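Local coordinates for protein Keto/oxoacid ferredoxin oxidoreductase, gamma subunit (Geobacter sulfurreducens, PDB 3ON3) that probably serves as the gamma subunit of a 2-oxoacid:ferredoxin oxidoreductase, an enzyme that oxidises 2-oxoacids and passes the electrons to ferredoxin, at residues L89-D100 and N109-N119; G137-K148 and F171-K182. One frame throughout, in Å; residues are numbered along the deposited sequence.

Contact 1: residues L89-D100 and N109-N119; sequences LKEGGVLLVDSD and NYQTTAFNIIN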
loop_
_atom_site.group_PDB
_atom_site.type_symbol
_atom_site.label_atom_id
_atom_site.label_comp_id
_atom_site.label_asym_id
_atom_site.label_seq_id
_atom_site.Cartn_x
_atom_site.Cartn_y
_atom_site.Cartn_z
ATOM N N LEU B 89 -16.376 -9.274 -10.785
ATOM C CA LEU B 89 -15.546 -10.346 -11.340
ATOM C C LEU B 89 -16.113 -10.877 -12.660
ATOM O O LEU B 89 -17.258 -11.323 -12.713
ATOM C CB LEU B 89 -15.426 -11.484 -10.341
ATOM C CG LEU B 89 -14.712 -12.729 -10.847
ATOM C CD1 LEU B 89 -13.221 -12.446 -11.083
ATOM C CD2 LEU B 89 -14.914 -13.815 -9.824
ATOM N N LYS B 90 -15.314 -10.825 -13.722
ATOM C CA LYS B 90 -15.772 -11.254 -15.033
ATOM C C LYS B 90 -16.135 -12.739 -15.014
ATOM O O LYS B 90 -15.597 -13.506 -14.213
ATOM C CB LYS B 90 -14.703 -10.990 -16.093
ATOM C CG LYS B 90 -13.519 -11.929 -16.003
ATOM C CD LYS B 90 -12.683 -11.920 -17.278
ATOM C CE LYS B 90 -11.332 -12.591 -17.046
ATOM N NZ LYS B 90 -11.439 -13.938 -16.398
ATOM N N GLU B 91 -17.050 -13.138 -15.895
ATOM C CA GLU B 91 -17.456 -14.537 -16.013
ATOM C C GLU B 91 -16.289 -15.432 -16.403
ATOM O O GLU B 91 -15.550 -15.123 -17.330
ATOM C CB GLU B 91 -18.577 -14.692 -17.042
ATOM C CG GLU B 91 -19.285 -16.035 -16.967
ATOM C CD GLU B 91 -19.546 -16.634 -18.334
ATOM O OE1 GLU B 91 -18.629 -16.594 -19.182
ATOM O OE2 GLU B 91 -20.663 -17.145 -18.558
ATOM N N GLY B 92 -16.141 -16.552 -15.701
ATOM C CA GLY B 92 -15.010 -17.439 -15.896
ATOM C C GLY B 92 -13.769 -16.934 -15.175
ATOM O O GLY B 92 -12.697 -17.533 -15.266
ATOM N N GLY B 93 -13.913 -15.824 -14.453
ATOM C CA GLY B 93 -12.807 -15.253 -13.710
ATOM C C GLY B 93 -12.496 -16.092 -12.494
ATOM O O GLY B 93 -13.278 -16.954 -12.104
ATOM N N VAL B 94 -11.336 -15.838 -11.898
ATOM C CA VAL B 94 -10.871 -16.577 -10.731
ATOM C C VAL B 94 -11.545 -16.075 -9.461
ATOM O O VAL B 94 -11.514 -14.885 -9.151
ATOM C CB VAL B 94 -9.321 -16.491 -10.591
ATOM C CG1 VAL B 94 -8.859 -16.864 -9.181
ATOM C CG2 VAL B 94 -8.658 -17.382 -11.617
ATOM N N LEU B 95 -12.170 -16.982 -8.729
ATOM C CA LEU B 95 -12.810 -16.598 -7.487
ATOM C C LEU B 95 -12.237 -17.411 -6.352
ATOM O O LEU B 95 -12.455 -18.594 -6.273
ATOM C CB LEU B 95 -14.325 -16.777 -7.566
ATOM C CG LEU B 95 -15.070 -16.589 -6.235
ATOM C CD1 LEU B 95 -14.802 -15.217 -5.647
ATOM C CD2 LEU B 95 -16.572 -16.829 -6.376
ATOM N N LEU B 96 -11.477 -16.763 -5.481
ATOM C CA LEU B 96 -10.869 -17.434 -4.344
ATOM C C LEU B 96 -11.475 -16.910 -3.061
ATOM O O LEU B 96 -11.426 -15.700 -2.777
ATOM C CB LEU B 96 -9.353 -17.204 -4.337
ATOM C CG LEU B 96 -8.569 -17.636 -3.092
ATOM C CD1 LEU B 96 -8.501 -19.178 -2.968
ATOM C CD2 LEU B 96 -7.177 -17.041 -3.102
ATOM N N VAL B 97 -12.038 -17.820 -2.279
ATOM C CA VAL B 97 -12.666 -17.434 -1.022
ATOM C C VAL B 97 -12.133 -18.274 0.130
ATOM O O VAL B 97 -11.522 -19.306 -0.098
ATOM C CB VAL B 97 -14.218 -17.538 -1.101
ATOM C CG1 VAL B 97 -14.740 -16.776 -2.312
ATOM C CG2 VAL B 97 -14.680 -19.000 -1.163
ATOM N N ASP B 98 -12.344 -17.816 1.360
ATOM C CA ASP B 98 -12.137 -18.671 2.519
ATOM C C ASP B 98 -13.396 -19.510 2.750
ATOM O O ASP B 98 -14.513 -18.985 2.736
ATOM C CB ASP B 98 -11.786 -17.861 3.765
ATOM C CG ASP B 98 -11.685 -18.731 5.011
ATOM O OD1 ASP B 98 -12.686 -19.375 5.370
ATOM O OD2 ASP B 98 -10.610 -18.784 5.632
ATOM N N SER B 99 -13.217 -20.812 2.955
ATOM C CA SER B 99 -14.354 -21.737 2.974
ATOM C C SER B 99 -15.089 -21.805 4.310
ATOM O O SER B 99 -16.253 -22.204 4.364
ATOM C CB SER B 99 -13.918 -23.140 2.548
ATOM O OG SER B 99 -12.965 -23.663 3.451
ATOM N N ASP B 100 -14.400 -21.440 5.385
ATOM C CA ASP B 100 -15.011 -21.387 6.706
ATOM C C ASP B 100 -15.970 -20.206 6.793
ATOM O O ASP B 100 -17.065 -20.320 7.339
ATOM C CB ASP B 100 -13.932 -21.261 7.788
ATOM C CG ASP B 100 -13.206 -22.573 8.043
ATOM O OD1 ASP B 100 -11.955 -22.591 8.016
ATOM O OD2 ASP B 100 -13.892 -23.593 8.269
ATOM N N ASN B 109 -21.128 -17.853 -13.033
ATOM C CA ASN B 109 -20.101 -18.771 -13.493
ATOM C C ASN B 109 -18.703 -18.231 -13.186
ATOM O O ASN B 109 -18.293 -17.227 -13.767
ATOM C CB ASN B 109 -20.231 -18.986 -14.997
ATOM C CG ASN B 109 -21.094 -20.180 -15.344
ATOM O OD1 ASN B 109 -21.988 -20.561 -14.582
ATOM N ND2 ASN B 109 -20.834 -20.781 -16.502
ATOM N N TYR B 110 -17.983 -18.896 -12.280
ATOM C CA TYR B 110 -16.617 -18.503 -11.920
ATOM C C TYR B 110 -15.733 -19.735 -11.709
ATOM O O TYR B 110 -16.207 -20.762 -11.212
ATOM C CB TYR B 110 -16.622 -17.677 -10.623
ATOM C CG TYR B 110 -17.579 -16.501 -10.621
ATOM C CD1 TYR B 110 -17.359 -15.404 -11.443
ATOM C CD2 TYR B 110 -18.695 -16.479 -9.789
ATOM C CE1 TYR B 110 -18.232 -14.320 -11.451
ATOM C CE2 TYR B 110 -19.577 -15.393 -9.790
ATOM C CZ TYR B 110 -19.336 -14.320 -10.625
ATOM O OH TYR B 110 -20.184 -13.240 -10.645
ATOM N N GLN B 111 -14.454 -19.643 -12.072
ATOM C CA GLN B 111 -13.502 -20.676 -11.671
ATOM C C GLN B 111 -13.284 -20.494 -10.178
ATOM O O GLN B 111 -12.464 -19.681 -9.750
ATOM C CB GLN B 111 -12.175 -20.567 -12.426
ATOM C CG GLN B 111 -12.264 -20.799 -13.935
ATOM C CD GLN B 111 -12.612 -22.240 -14.300
ATOM O OE1 GLN B 111 -13.565 -22.492 -15.050
ATOM N NE2 GLN B 111 -11.847 -23.189 -13.769
ATOM N N THR B 112 -14.037 -21.247 -9.389
ATOM C CA THR B 112 -14.096 -21.033 -7.951
ATOM C C THR B 112 -13.238 -22.014 -7.170
ATOM O O THR B 112 -13.329 -23.228 -7.350
ATOM C CB THR B 112 -15.544 -21.132 -7.435
ATOM O OG1 THR B 112 -16.349 -20.147 -8.091
ATOM C CG2 THR B 112 -15.589 -20.894 -5.943
ATOM N N THR B 113 -12.406 -21.470 -6.293
ATOM C CA THR B 113 -11.616 -22.281 -5.391
ATOM C C THR B 113 -11.852 -21.817 -3.978
ATOM O O THR B 113 -11.880 -20.623 -3.717
ATOM C CB THR B 113 -10.111 -22.185 -5.695
ATOM O OG1 THR B 113 -9.871 -22.681 -7.014
ATOM C CG2 THR B 113 -9.309 -23.012 -4.687
ATOM N N ALA B 114 -12.021 -22.769 -3.070
ATOM C CA ALA B 114 -12.306 -22.448 -1.682
ATOM C C ALA B 114 -11.514 -23.345 -0.749
ATOM O O ALA B 114 -11.522 -24.560 -0.902
ATOM C CB ALA B 114 -13.813 -22.588 -1.405
ATOM N N PHE B 115 -10.817 -22.745 0.207
ATOM C CA PHE B 115 -10.178 -23.521 1.259
ATOM C C PHE B 115 -10.042 -22.705 2.515
ATOM O O PHE B 115 -10.362 -21.517 2.524
ATOM C CB PHE B 115 -8.838 -24.163 0.821
ATOM C CG PHE B 115 -7.663 -23.210 0.721
ATOM C CD1 PHE B 115 -6.802 -23.034 1.796
ATOM C CD2 PHE B 115 -7.382 -22.549 -0.470
ATOM C CE1 PHE B 115 -5.688 -22.193 1.710
ATOM C CE2 PHE B 115 -6.270 -21.699 -0.581
ATOM C CZ PHE B 115 -5.419 -21.517 0.518
ATOM N N ASN B 116 -9.606 -23.363 3.582
ATOM C CA ASN B 116 -9.506 -22.731 4.888
ATOM C C ASN B 116 -8.301 -21.799 5.001
ATOM O O ASN B 116 -7.400 -22.037 5.792
ATOM C CB ASN B 116 -9.483 -23.793 5.993
ATOM C CG ASN B 116 -8.316 -24.759 5.860
ATOM O OD1 ASN B 116 -7.687 -24.872 4.800
ATOM N ND2 ASN B 116 -8.024 -25.467 6.940
ATOM N N ILE B 117 -8.309 -20.736 4.206
ATOM C CA ILE B 117 -7.216 -19.763 4.174
ATOM C C ILE B 117 -6.813 -19.246 5.548
ATOM O O ILE B 117 -5.635 -19.249 5.914
ATOM C CB ILE B 117 -7.575 -18.540 3.315
ATOM C CG1 ILE B 117 -7.797 -18.956 1.857
ATOM C CG2 ILE B 117 -6.465 -17.506 3.396
ATOM C CD1 ILE B 117 -8.439 -17.880 0.968
ATOM N N ILE B 118 -7.796 -18.772 6.296
ATOM C CA ILE B 118 -7.527 -18.148 7.581
ATOM C C ILE B 118 -6.992 -19.182 8.568
ATOM O O ILE B 118 -6.066 -18.921 9.326
ATOM C CB ILE B 118 -8.791 -17.439 8.141
ATOM C CG1 ILE B 118 -8.906 -16.024 7.565
ATOM C CG2 ILE B 118 -8.690 -17.296 9.630
ATOM C CD1 ILE B 118 -10.145 -15.758 6.781
ATOM N N ASN B 119 -7.568 -20.374 8.523
ATOM C CA ASN B 119 -7.242 -21.421 9.466
ATOM C C ASN B 119 -5.934 -22.104 9.122
ATOM O O ASN B 119 -5.240 -22.618 9.996
ATOM C CB ASN B 119 -8.364 -22.445 9.495
ATOM C CG ASN B 119 -8.535 -23.059 10.851
ATOM O OD1 ASN B 119 -8.011 -24.140 11.123
ATOM N ND2 ASN B 119 -9.256 -22.366 11.726
HETATM O O HOH W 1 -10.813 -24.959 8.782
#
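Strands 93-98 and 111-115 form a parallel pair at one border of the sheet, with Leu95 and Thr113 near its middle. Gln111 O takes the N-H of Leu95 at 2.9 Å, and Leu95 O then takes that of Thr113. Val97 N goes on to Thr113 O, and Ser99 N to Phe115 O. In front of the ladder, the type II turn from Lys90 to Gly93 places Gly92 N on Asn109 O in a nearly straight bond (176°).

Tyr110 carries the packing at this end. Its CD1 lies 3.3 Å from Leu89 CD2, the two side chains sliding past each other in opposite directions, while Lys90 O sits at the ring edge. Tyr110 CB also rests on Leu95 CB at 3.9 Å. On the face that carries Leu95 and Thr112, Val97 CG2 meets Ala114 CB at 3.7 Å.

Strand 111-115 is one of the two outermost strands of the six-stranded mixed sheet within this chain; strand 71-76 flanks 93-98 on its other edge. The other face, with Leu96 and Thr113, is covered by helices 131-143 and 164-181. Here Leu96 CD1 approaches Phe115 CE2 at 4.1 Å.

At the far end Asp98 ties its strand to the start of helix 117-125. Asp98 OD2 accepts from Ile118 N at 2.9 Å, nearly straight; a chi1 of 175°, which turns CG away from the backbone N, carries the carboxylate to that N-H. Ile118 CD1 lies 3.3 Å from the same OD2. Asp98 OD1 turns to the loop and accepts from Leu101 N.

Contact 2: residues G137-K148 and F171-K182; sequences GAMVALTGVVSK and FQMGFEKALAAK
Gly137 and Gly174 let helices 137-143 and 171-181 come within 6.8 Å of each other, axis to axis, at a crossing angle of -44°. Backbone meets backbone here. Gly137 CA makes a CA-H...O contact with Phe171 O at 3.5 Å, and Gly137 O receives another from Phe175 CA. A CB on Gly137 would probably clash with Phe171 O. Small residues continue the close fit: Ala138 CB touches Ala178 CB at 3.6 Å, and Ala141 CB lies against Phe175 CD1 at 3.7 Å. Leu142 reaches Ala178 with CG.

The side away from the sheet is looser and more polar. Lys148, the first residue of helix 148-157, is extended along its whole length, with CG anti to the backbone N (chi1 -180°). Its chain passes over one face of the Phe175 ring, the two side chains crossing at about a right angle. Its CE stands 4.0 Å from the ring centroid, over the face, and NZ makes an off-centre cation-pi contact. On the opposite side of the ring Ala141 CB makes an off-centre CH-pi contact. The same Lys148 NZ donates to Gln172 OE1 at 2.9 Å, in the carbonyl plane and on a lone pair. Gln172 NE2 donates in turn to Glu176 OE2, which helps fix the amide's rotation. Cutting Lys148 back to an alanine would probably leave one face of Phe175 less covered and Gln172 OE1 without its lysine donor. Near the C-terminus a water donates to Ala141 O and accepts from Lys182 NZ, 2.9 Å away.

Close packing with CA-H...O contacts between the backbones is characteristic of helices that cross at small residues, here glycines and alanines; in this alpha/beta fold it joins two helices on one side of the sheet.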
loop_
_atom_site.group_PDB
_atom_site.type_symbol
_atom_site.label_atom_id
_atom_site.label_comp_id
_atom_site.label_asym_id
_atom_site.label_seq_id
_atom_site.Cartn_x
_atom_site.Cartn_y
_atom_site.Cartn_z
ATOM N N GLY B 137 -0.185 -16.602 -1.823
ATOM C CA GLY B 137 0.353 -17.835 -2.398
ATOM C C GLY B 137 -0.722 -18.520 -3.228
ATOM O O GLY B 137 -0.485 -18.998 -4.350
ATOM N N ALA B 138 -1.930 -18.542 -2.685
ATOM C CA ALA B 138 -3.050 -19.147 -3.404
ATOM C C ALA B 138 -3.343 -18.401 -4.705
ATOM O O ALA B 138 -3.550 -19.033 -5.740
ATOM C CB ALA B 138 -4.277 -19.213 -2.530
HETATM N N MSE B 139 -3.342 -17.068 -4.649
HETATM C CA MSE B 139 -3.671 -16.228 -5.800
HETATM C C MSE B 139 -2.645 -16.359 -6.912
HETATM O O MSE B 139 -2.983 -16.246 -8.089
HETATM C CB MSE B 139 -3.748 -14.746 -5.397
HETATM C CG MSE B 139 -5.136 -14.216 -5.227
HETATM SE SE MSE B 139 -6.341 -14.485 -6.759
HETATM C CE MSE B 139 -7.837 -14.862 -5.614
ATOM N N VAL B 140 -1.386 -16.543 -6.527
ATOM C CA VAL B 140 -0.294 -16.736 -7.488
ATOM C C VAL B 140 -0.473 -18.081 -8.185
ATOM O O VAL B 140 -0.406 -18.160 -9.410
ATOM C CB VAL B 140 1.105 -16.631 -6.794
ATOM C CG1 VAL B 140 2.257 -17.034 -7.740
ATOM C CG2 VAL B 140 1.327 -15.197 -6.224
ATOM N N ALA B 141 -0.694 -19.135 -7.395
ATOM C CA ALA B 141 -0.995 -20.460 -7.945
ATOM C C ALA B 141 -2.127 -20.415 -8.979
ATOM O O ALA B 141 -1.953 -20.887 -10.105
ATOM C CB ALA B 141 -1.330 -21.455 -6.840
ATOM N N LEU B 142 -3.258 -19.805 -8.615
ATOM C CA LEU B 142 -4.452 -19.806 -9.476
ATOM C C LEU B 142 -4.396 -18.915 -10.724
ATOM O O LEU B 142 -4.947 -19.267 -11.749
ATOM C CB LEU B 142 -5.719 -19.471 -8.669
ATOM C CG LEU B 142 -6.104 -20.403 -7.519
ATOM C CD1 LEU B 142 -7.222 -19.793 -6.699
ATOM C CD2 LEU B 142 -6.499 -21.821 -8.024
ATOM N N THR B 143 -3.738 -17.766 -10.653
ATOM C CA THR B 143 -3.759 -16.833 -11.783
ATOM C C THR B 143 -2.600 -17.037 -12.745
ATOM O O THR B 143 -2.724 -16.791 -13.945
ATOM C CB THR B 143 -3.737 -15.368 -11.304
ATOM O OG1 THR B 143 -2.553 -15.131 -10.523
ATOM C CG2 THR B 143 -4.969 -15.063 -10.467
ATOM N N GLY B 144 -1.468 -17.484 -12.204
ATOM C CA GLY B 144 -0.224 -17.539 -12.944
ATOM C C GLY B 144 0.185 -16.176 -13.479
ATOM O O GLY B 144 0.875 -16.096 -14.472
ATOM N N VAL B 145 -0.232 -15.097 -12.824
ATOM C CA VAL B 145 0.062 -13.767 -13.357
ATOM C C VAL B 145 1.545 -13.397 -13.172
ATOM O O VAL B 145 2.132 -12.705 -14.012
ATOM C CB VAL B 145 -0.901 -12.659 -12.796
ATOM C CG1 VAL B 145 -0.625 -12.361 -11.328
ATOM C CG2 VAL B 145 -0.783 -11.397 -13.613
ATOM N N VAL B 146 2.143 -13.876 -12.080
ATOM C CA VAL B 146 3.573 -13.685 -11.819
ATOM C C VAL B 146 4.212 -15.037 -11.532
ATOM O O VAL B 146 3.517 -15.965 -11.105
ATOM C CB VAL B 146 3.819 -12.751 -10.612
ATOM C CG1 VAL B 146 3.308 -11.340 -10.915
ATOM C CG2 VAL B 146 3.154 -13.292 -9.330
ATOM N N SER B 147 5.526 -15.154 -11.754
ATOM C CA SER B 147 6.225 -16.394 -11.428
ATOM C C SER B 147 6.172 -16.605 -9.926
ATOM O O SER B 147 6.063 -15.646 -9.161
ATOM C CB SER B 147 7.685 -16.366 -11.908
ATOM O OG SER B 147 8.411 -15.309 -11.285
ATOM N N LYS B 148 6.241 -17.863 -9.511
ATOM C CA LYS B 148 6.295 -18.192 -8.097
ATOM C C LYS B 148 7.526 -17.531 -7.472
ATOM O O LYS B 148 7.462 -17.036 -6.346
ATOM C CB LYS B 148 6.328 -19.716 -7.895
ATOM C CG LYS B 148 6.380 -20.160 -6.422
ATOM C CD LYS B 148 6.720 -21.664 -6.271
ATOM C CE LYS B 148 6.505 -22.158 -4.836
ATOM N NZ LYS B 148 7.161 -23.502 -4.565
ATOM N N PHE B 171 3.194 -18.779 2.523
ATOM C CA PHE B 171 3.141 -18.595 1.083
ATOM C C PHE B 171 3.094 -19.948 0.363
ATOM O O PHE B 171 2.268 -20.159 -0.523
ATOM C CB PHE B 171 4.352 -17.780 0.625
ATOM C CG PHE B 171 4.550 -17.757 -0.870
ATOM C CD1 PHE B 171 3.776 -16.928 -1.676
ATOM C CD2 PHE B 171 5.538 -18.537 -1.466
ATOM C CE1 PHE B 171 3.967 -16.896 -3.056
ATOM C CE2 PHE B 171 5.735 -18.516 -2.854
ATOM C CZ PHE B 171 4.955 -17.695 -3.646
ATOM N N GLN B 172 3.991 -20.854 0.747
ATOM C CA GLN B 172 4.071 -22.182 0.135
ATOM C C GLN B 172 2.755 -22.938 0.312
ATOM O O GLN B 172 2.229 -23.512 -0.629
ATOM C CB GLN B 172 5.238 -22.977 0.747
ATOM C CG GLN B 172 5.373 -24.395 0.231
ATOM C CD GLN B 172 5.429 -24.460 -1.282
ATOM O OE1 GLN B 172 6.074 -23.646 -1.928
ATOM N NE2 GLN B 172 4.734 -25.424 -1.849
HETATM N N MSE B 173 2.217 -22.906 1.524
HETATM C CA MSE B 173 0.976 -23.600 1.830
HETATM C C MSE B 173 -0.244 -23.036 1.118
HETATM O O MSE B 173 -1.114 -23.800 0.677
HETATM C CB MSE B 173 0.729 -23.635 3.331
HETATM C CG MSE B 173 1.787 -24.411 4.095
HETATM SE SE MSE B 173 1.134 -25.020 5.833
HETATM C CE MSE B 173 -0.133 -26.370 5.203
ATOM N N GLY B 174 -0.337 -21.711 1.037
ATOM C CA GLY B 174 -1.400 -21.101 0.261
ATOM C C GLY B 174 -1.332 -21.646 -1.167
ATOM O O GLY B 174 -2.335 -22.076 -1.770
ATOM N N PHE B 175 -0.119 -21.614 -1.700
ATOM C CA PHE B 175 0.201 -22.081 -3.038
ATOM C C PHE B 175 -0.232 -23.525 -3.234
ATOM O O PHE B 175 -0.941 -23.841 -4.185
ATOM C CB PHE B 175 1.711 -21.959 -3.254
ATOM C CG PHE B 175 2.162 -22.228 -4.656
ATOM C CD1 PHE B 175 2.180 -21.205 -5.599
ATOM C CD2 PHE B 175 2.636 -23.484 -5.015
ATOM C CE1 PHE B 175 2.632 -21.433 -6.881
ATOM C CE2 PHE B 175 3.104 -23.723 -6.305
ATOM C CZ PHE B 175 3.103 -22.699 -7.238
ATOM N N GLU B 176 0.182 -24.396 -2.322
ATOM C CA GLU B 176 -0.107 -25.821 -2.444
ATOM C C GLU B 176 -1.613 -26.100 -2.380
ATOM O O GLU B 176 -2.153 -26.799 -3.237
ATOM C CB GLU B 176 0.568 -26.612 -1.331
ATOM C CG GLU B 176 2.069 -26.558 -1.301
ATOM C CD GLU B 176 2.626 -27.226 -0.073
ATOM O OE1 GLU B 176 1.866 -27.407 0.902
ATOM O OE2 GLU B 176 3.822 -27.559 -0.077
ATOM N N LYS B 177 -2.267 -25.571 -1.348
ATOM C CA LYS B 177 -3.681 -25.863 -1.087
ATOM C C LYS B 177 -4.618 -25.340 -2.174
ATOM O O LYS B 177 -5.582 -26.008 -2.525
ATOM C CB LYS B 177 -4.125 -25.332 0.274
ATOM C CG LYS B 177 -3.490 -26.019 1.468
ATOM C CD LYS B 177 -4.250 -25.649 2.729
ATOM C CE LYS B 177 -3.635 -26.246 3.968
ATOM N NZ LYS B 177 -4.619 -26.229 5.092
ATOM N N ALA B 178 -4.340 -24.158 -2.710
ATOM C CA ALA B 178 -5.126 -23.668 -3.839
ATOM C C ALA B 178 -5.085 -24.637 -5.029
ATOM O O ALA B 178 -6.105 -24.887 -5.669
ATOM C CB ALA B 178 -4.654 -22.306 -4.270
ATOM N N LEU B 179 -3.900 -25.162 -5.331
ATOM C CA LEU B 179 -3.751 -26.066 -6.455
ATOM C C LEU B 179 -4.588 -27.315 -6.205
ATOM O O LEU B 179 -5.272 -27.771 -7.092
ATOM C CB LEU B 179 -2.273 -26.416 -6.711
ATOM C CG LEU B 179 -1.474 -25.237 -7.289
ATOM C CD1 LEU B 179 0.020 -25.567 -7.421
ATOM C CD2 LEU B 179 -2.049 -24.729 -8.624
ATOM N N ALA B 180 -4.554 -27.834 -4.980
ATOM C CA ALA B 180 -5.240 -29.075 -4.664
ATOM C C ALA B 180 -6.748 -28.874 -4.456
ATOM O O ALA B 180 -7.522 -29.797 -4.657
ATOM C CB ALA B 180 -4.602 -29.747 -3.452
ATOM N N ALA B 181 -7.161 -27.666 -4.079
ATOM C CA ALA B 181 -8.565 -27.414 -3.782
ATOM C C ALA B 181 -9.370 -27.079 -5.034
ATOM O O ALA B 181 -10.576 -27.299 -5.078
ATOM C CB ALA B 181 -8.720 -26.310 -2.731
ATOM N N LYS B 182 -8.703 -26.561 -6.057
ATOM C CA LYS B 182 -9.418 -26.084 -7.228
ATOM C C LYS B 182 -10.093 -27.233 -7.996
ATOM O O LYS B 182 -9.766 -28.417 -7.806
ATOM C CB LYS B 182 -8.479 -25.296 -8.135
ATOM C CG LYS B 182 -7.452 -26.152 -8.820
ATOM C CD LYS B 182 -6.556 -25.337 -9.749
ATOM C CE LYS B 182 -5.492 -26.268 -10.358
ATOM N NZ LYS B 182 -4.701 -25.614 -11.436
HETATM O O HOH W 2 -3.579 -23.003 -11.098
#

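In the fold
Contact 1 supplies the strands and contact 2 the helices that lie over one of their faces. Their centres are about 12 Å apart. Along the chain they follow in series, with helix 117-125 leading on to helix 131-143. They meet where Thr113 and Leu96 face the helices: Thr113 OG1 is 3.2 Å from Lys182 CB and 3.6 Å from Leu142 CD2, and Leu96 packs on Met139, a selenomethionine. Phe115 reaches both helices, touching Ala138, Lys177 and Ala178. A weak hydrogen bond joins Asn116 OD1 to Lys177 NZ, which also forms a salt bridge with Asp124. The neighbouring subunit touches neither contact.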